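Local coordinates for aminopeptidase YwaD (PDB 6HC6), which removes N-terminal amino acids from peptides as a secreted aminopeptidase that carries two zinc ions in its catalytic domain, at residues 76-85 against 267-278. Residues are numbered along the deposited sequence; the frame is centred on the assembly and turned at random.
With ACT (acetate ion), chain G.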
loop_
_atom_site.group_PDB
_atom_site.type_symbol
_atom_site.label_atom_id
_atom_site.label_comp_id
_atom_site.label_asym_id
_atom_site.label_seq_id
_atom_site.Cartn_x
_atom_site.Cartn_y
_atom_site.Cartn_z
ATOM N N ILE A 76 -15.768 3.716 -6.741
ATOM C CA ILE A 76 -16.008 2.728 -5.697
ATOM C C ILE A 76 -17.276 3.062 -4.933
ATOM O O ILE A 76 -18.087 2.173 -4.639
ATOM C CB ILE A 76 -14.789 2.638 -4.763
ATOM C CG1 ILE A 76 -13.588 2.099 -5.524
ATOM C CG2 ILE A 76 -15.097 1.770 -3.547
ATOM C CD1 ILE A 76 -12.263 2.487 -4.887
ATOM N N ALA A 77 -17.476 4.343 -4.605
ATOM C CA ALA A 77 -18.692 4.747 -3.906
ATOM C C ALA A 77 -19.921 4.411 -4.732
ATOM O O ALA A 77 -20.915 3.889 -4.212
ATOM C CB ALA A 77 -18.653 6.244 -3.596
ATOM N N SER A 78 -19.873 4.720 -6.029
ATOM C CA SER A 78 -21.000 4.405 -6.899
ATOM C C SER A 78 -21.264 2.903 -6.918
ATOM O O SER A 78 -22.421 2.467 -6.847
ATOM C CB SER A 78 -20.727 4.941 -8.306
ATOM O OG SER A 78 -21.574 4.337 -9.265
ATOM N N SER A 79 -20.202 2.097 -6.957
ATOM C CA SER A 79 -20.372 0.649 -6.994
ATOM C C SER A 79 -20.980 0.127 -5.703
ATOM O O SER A 79 -21.847 -0.756 -5.733
ATOM C CB SER A 79 -19.031 -0.030 -7.263
ATOM O OG SER A 79 -18.593 0.237 -8.582
ATOM N N MET A 80 -20.539 0.656 -4.559
ATOM C CA MET A 80 -21.101 0.225 -3.282
ATOM C C MET A 80 -22.578 0.576 -3.168
ATOM O O MET A 80 -23.374 -0.213 -2.648
ATOM C CB MET A 80 -20.306 0.845 -2.133
ATOM C CG MET A 80 -18.881 0.280 -2.013
ATOM S SD MET A 80 -18.205 0.881 -0.454
ATOM C CE MET A 80 -16.569 0.149 -0.433
ATOM N N ARG A 81 -22.967 1.767 -3.626
ATOM C CA ARG A 81 -24.367 2.150 -3.525
ATOM C C ARG A 81 -25.264 1.218 -4.322
ATOM O O ARG A 81 -26.409 0.966 -3.920
ATOM C CB ARG A 81 -24.547 3.588 -3.986
ATOM C CG ARG A 81 -23.991 4.588 -3.013
ATOM C CD ARG A 81 -24.572 5.962 -3.256
ATOM N NE ARG A 81 -23.914 6.951 -2.416
ATOM C CZ ARG A 81 -22.829 7.633 -2.765
ATOM N NH1 ARG A 81 -22.263 7.454 -3.958
ATOM N NH2 ARG A 81 -22.310 8.500 -1.914
ATOM N N LYS A 82 -24.769 0.703 -5.450
ATOM C CA LYS A 82 -25.536 -0.276 -6.216
ATOM C C LYS A 82 -25.840 -1.516 -5.390
ATOM O O LYS A 82 -26.847 -2.192 -5.634
ATOM C CB LYS A 82 -24.773 -0.680 -7.476
ATOM C CG LYS A 82 -24.907 0.271 -8.635
ATOM C CD LYS A 82 -24.785 -0.496 -9.940
ATOM C CE LYS A 82 -25.692 -1.726 -9.921
ATOM N NZ LYS A 82 -26.007 -2.239 -11.284
ATOM N N LEU A 83 -24.987 -1.824 -4.411
ATOM C CA LEU A 83 -25.066 -3.038 -3.614
ATOM C C LEU A 83 -25.882 -2.870 -2.336
ATOM O O LEU A 83 -25.689 -3.641 -1.390
ATOM C CB LEU A 83 -23.657 -3.518 -3.267
ATOM C CG LEU A 83 -22.738 -3.745 -4.455
ATOM C CD1 LEU A 83 -21.392 -4.313 -4.004
ATOM C CD2 LEU A 83 -23.418 -4.671 -5.448
ATOM N N LYS A 84 -26.783 -1.889 -2.284
ATOM C CA LYS A 84 -27.631 -1.652 -1.115
ATOM C C LYS A 84 -26.816 -1.313 0.130
ATOM O O LYS A 84 -27.258 -1.559 1.256
ATOM C CB LYS A 84 -28.551 -2.850 -0.828
ATOM C CG LYS A 84 -29.600 -3.139 -1.899
ATOM C CD LYS A 84 -30.365 -4.431 -1.602
ATOM C CE LYS A 84 -31.428 -4.241 -0.520
ATOM N NZ LYS A 84 -32.664 -3.563 -1.016
ATOM N N LEU A 85 -25.622 -0.749 -0.045
ATOM C CA LEU A 85 -24.785 -0.362 1.083
ATOM C C LEU A 85 -25.020 1.098 1.453
ATOM O O LEU A 85 -25.232 1.946 0.583
ATOM C CB LEU A 85 -23.302 -0.567 0.757
ATOM C CG LEU A 85 -22.839 -2.010 0.583
ATOM C CD1 LEU A 85 -21.394 -2.050 0.157
ATOM C CD2 LEU A 85 -23.046 -2.803 1.863
ATOM N N THR A 267 -9.226 -4.501 -3.890
ATOM C CA THR A 267 -10.395 -3.639 -3.989
ATOM C C THR A 267 -11.515 -4.340 -4.745
ATOM O O THR A 267 -12.680 -4.323 -4.320
ATOM C CB THR A 267 -10.011 -2.326 -4.672
ATOM O OG1 THR A 267 -9.000 -1.660 -3.890
ATOM C CG2 THR A 267 -11.234 -1.396 -4.791
ATOM N N SER A 268 -11.163 -5.012 -5.841
ATOM C CA SER A 268 -12.162 -5.658 -6.683
ATOM C C SER A 268 -12.770 -6.876 -5.997
ATOM O O SER A 268 -13.974 -7.126 -6.123
ATOM C CB SER A 268 -11.523 -6.042 -8.020
ATOM O OG SER A 268 -10.686 -7.180 -7.878
ATOM N N VAL A 269 -11.959 -7.655 -5.272
ATOM C CA VAL A 269 -12.491 -8.822 -4.570
ATOM C C VAL A 269 -13.372 -8.383 -3.404
ATOM O O VAL A 269 -14.404 -9.000 -3.108
ATOM C CB VAL A 269 -11.336 -9.717 -4.098
ATOM C CG1 VAL A 269 -11.857 -10.856 -3.240
ATOM C CG2 VAL A 269 -10.555 -10.256 -5.305
ATOM N N MET A 270 -12.967 -7.322 -2.715
ATOM C CA MET A 270 -13.808 -6.767 -1.663
ATOM C C MET A 270 -15.178 -6.368 -2.213
ATOM O O MET A 270 -16.213 -6.663 -1.601
ATOM C CB MET A 270 -13.093 -5.572 -1.031
ATOM C CG MET A 270 -13.907 -4.865 0.064
ATOM S SD MET A 270 -14.928 -3.544 -0.617
ATOM C CE MET A 270 -13.688 -2.293 -1.002
ATOM N N LEU A 271 -15.212 -5.708 -3.371
ATOM C CA LEU A 271 -16.495 -5.248 -3.906
ATOM C C LEU A 271 -17.353 -6.416 -4.368
ATOM O O LEU A 271 -18.574 -6.416 -4.170
ATOM C CB LEU A 271 -16.263 -4.262 -5.053
ATOM C CG LEU A 271 -15.772 -2.907 -4.580
ATOM C CD1 LEU A 271 -15.304 -2.064 -5.767
ATOM C CD2 LEU A 271 -16.897 -2.182 -3.813
ATOM N N GLU A 272 -16.738 -7.425 -4.986
ATOM C CA GLU A 272 -17.523 -8.581 -5.403
ATOM C C GLU A 272 -18.007 -9.378 -4.202
ATOM O O GLU A 272 -19.117 -9.926 -4.224
ATOM C CB GLU A 272 -16.708 -9.462 -6.351
ATOM C CG GLU A 272 -17.378 -10.775 -6.713
ATOM C CD GLU A 272 -18.641 -10.612 -7.558
ATOM O OE1 GLU A 272 -19.034 -9.469 -7.892
ATOM O OE2 GLU A 272 -19.249 -11.642 -7.881
ATOM N N MET A 273 -17.212 -9.441 -3.131
ATOM C CA MET A 273 -17.717 -10.095 -1.930
ATOM C C MET A 273 -18.917 -9.343 -1.373
ATOM O O MET A 273 -19.896 -9.958 -0.930
ATOM C CB MET A 273 -16.623 -10.211 -0.870
ATOM C CG MET A 273 -17.060 -11.041 0.337
ATOM S SD MET A 273 -15.965 -10.787 1.749
ATOM C CE MET A 273 -14.348 -10.818 0.908
ATOM N N ALA A 274 -18.865 -8.007 -1.398
ATOM C CA ALA A 274 -20.018 -7.221 -0.963
ATOM C C ALA A 274 -21.249 -7.530 -1.808
ATOM O O ALA A 274 -22.370 -7.595 -1.287
ATOM C CB ALA A 274 -19.683 -5.734 -1.026
ATOM N N ARG A 275 -21.067 -7.716 -3.117
ATOM C CA ARG A 275 -22.192 -8.114 -3.958
ATOM C C ARG A 275 -22.737 -9.471 -3.542
ATOM O O ARG A 275 -23.959 -9.665 -3.472
ATOM C CB ARG A 275 -21.783 -8.142 -5.433
ATOM C CG ARG A 275 -22.989 -8.362 -6.356
ATOM C CD ARG A 275 -22.594 -8.739 -7.774
ATOM N NE ARG A 275 -21.941 -10.050 -7.849
ATOM C CZ ARG A 275 -22.580 -11.215 -7.918
ATOM N NH1 ARG A 275 -23.914 -11.260 -7.919
ATOM N NH2 ARG A 275 -21.880 -12.343 -7.982
ATOM N N VAL A 276 -21.851 -10.429 -3.266
ATOM C CA VAL A 276 -22.311 -11.758 -2.871
ATOM C C VAL A 276 -23.033 -11.705 -1.530
ATOM O O VAL A 276 -24.082 -12.332 -1.348
ATOM C CB VAL A 276 -21.133 -12.746 -2.821
ATOM C CG1 VAL A 276 -21.622 -14.086 -2.260
ATOM C CG2 VAL A 276 -20.566 -12.935 -4.208
ATOM N N LEU A 277 -22.454 -10.995 -0.561
ATOM C CA LEU A 277 -22.985 -10.966 0.796
ATOM C C LEU A 277 -24.197 -10.059 0.938
ATOM O O LEU A 277 -24.855 -10.096 1.986
ATOM C CB LEU A 277 -21.889 -10.523 1.762
ATOM C CG LEU A 277 -20.710 -11.491 1.786
ATOM C CD1 LEU A 277 -19.637 -10.977 2.711
ATOM C CD2 LEU A 277 -21.209 -12.849 2.236
ATOM N N LYS A 278 -24.502 -9.263 -0.087
ATOM C CA LYS A 278 -25.655 -8.372 -0.047
ATOM C C LYS A 278 -26.921 -9.120 0.354
ATOM O O LYS A 278 -27.690 -8.648 1.199
ATOM C CB LYS A 278 -25.824 -7.706 -1.413
ATOM C CG LYS A 278 -27.091 -6.904 -1.599
ATOM C CD LYS A 278 -27.303 -6.568 -3.078
ATOM C CE LYS A 278 -27.237 -7.812 -3.957
ATOM N NZ LYS A 278 -27.930 -7.626 -5.265
HETATM C C ACT G . -26.593 -9.447 -8.963
HETATM O O ACT G . -26.161 -9.906 -7.874
HETATM O OXT ACT G . -27.099 -10.073 -9.940
HETATM C CH3 ACT G . -26.497 -7.905 -9.138
#
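Arg275, whose aliphatic stem lies against Leu83, turns its guanidinium to grip Glu272 side-on: NH2 meets Glu272 OE2 at 2.7 Å in a salt bridge, while NE reaches OE1 at 3.0 Å. Both oxygens are met on their syn side, in the guanidinium plane but about 30° out of the carboxylate plane. Each has a second partner, Lys44 N for OE2 and His47 ND1 for OE1, which satisfies the buried carboxylate. NH1 donates to an acetate, probably from the crystallisation liquor.

The contact illustrates how such a polar pair can border a largely apolar seam. Arg275 CB lies 3.8 Å from Leu83 CD2, and a chi1 of -172°, swinging CG away from the backbone N, brings CG equally close. Leu83 follows the end of helix 76-82; its CD1 rests 3.5 Å from Leu271 O and touches Ala274 CB, while Lys278 CG packs 3.6 Å from Leu83 O. Shortening Arg275 to an alanine is likely to deprive the Glu272 carboxylate of its guanidinium partner and to uncover the part of Leu83 CD2 that CG shields. Toward the N-terminal ends of the two segments, Met80 CG packs 3.6 Å from Leu271 CD2, and the extended Met80 chain carries CE to Met270 CE at 3.8 Å. Ile76 CD1 meets Thr267 CG2 beside Tyr251.

The segment axes run nearly parallel, 16° apart and 10.1 Å at closest approach. Through Ile76, Met270 and Ala274 both helices rest on strand 285-291, a layering characteristic of the alpha/beta zinc-aminopeptidase fold of family M28.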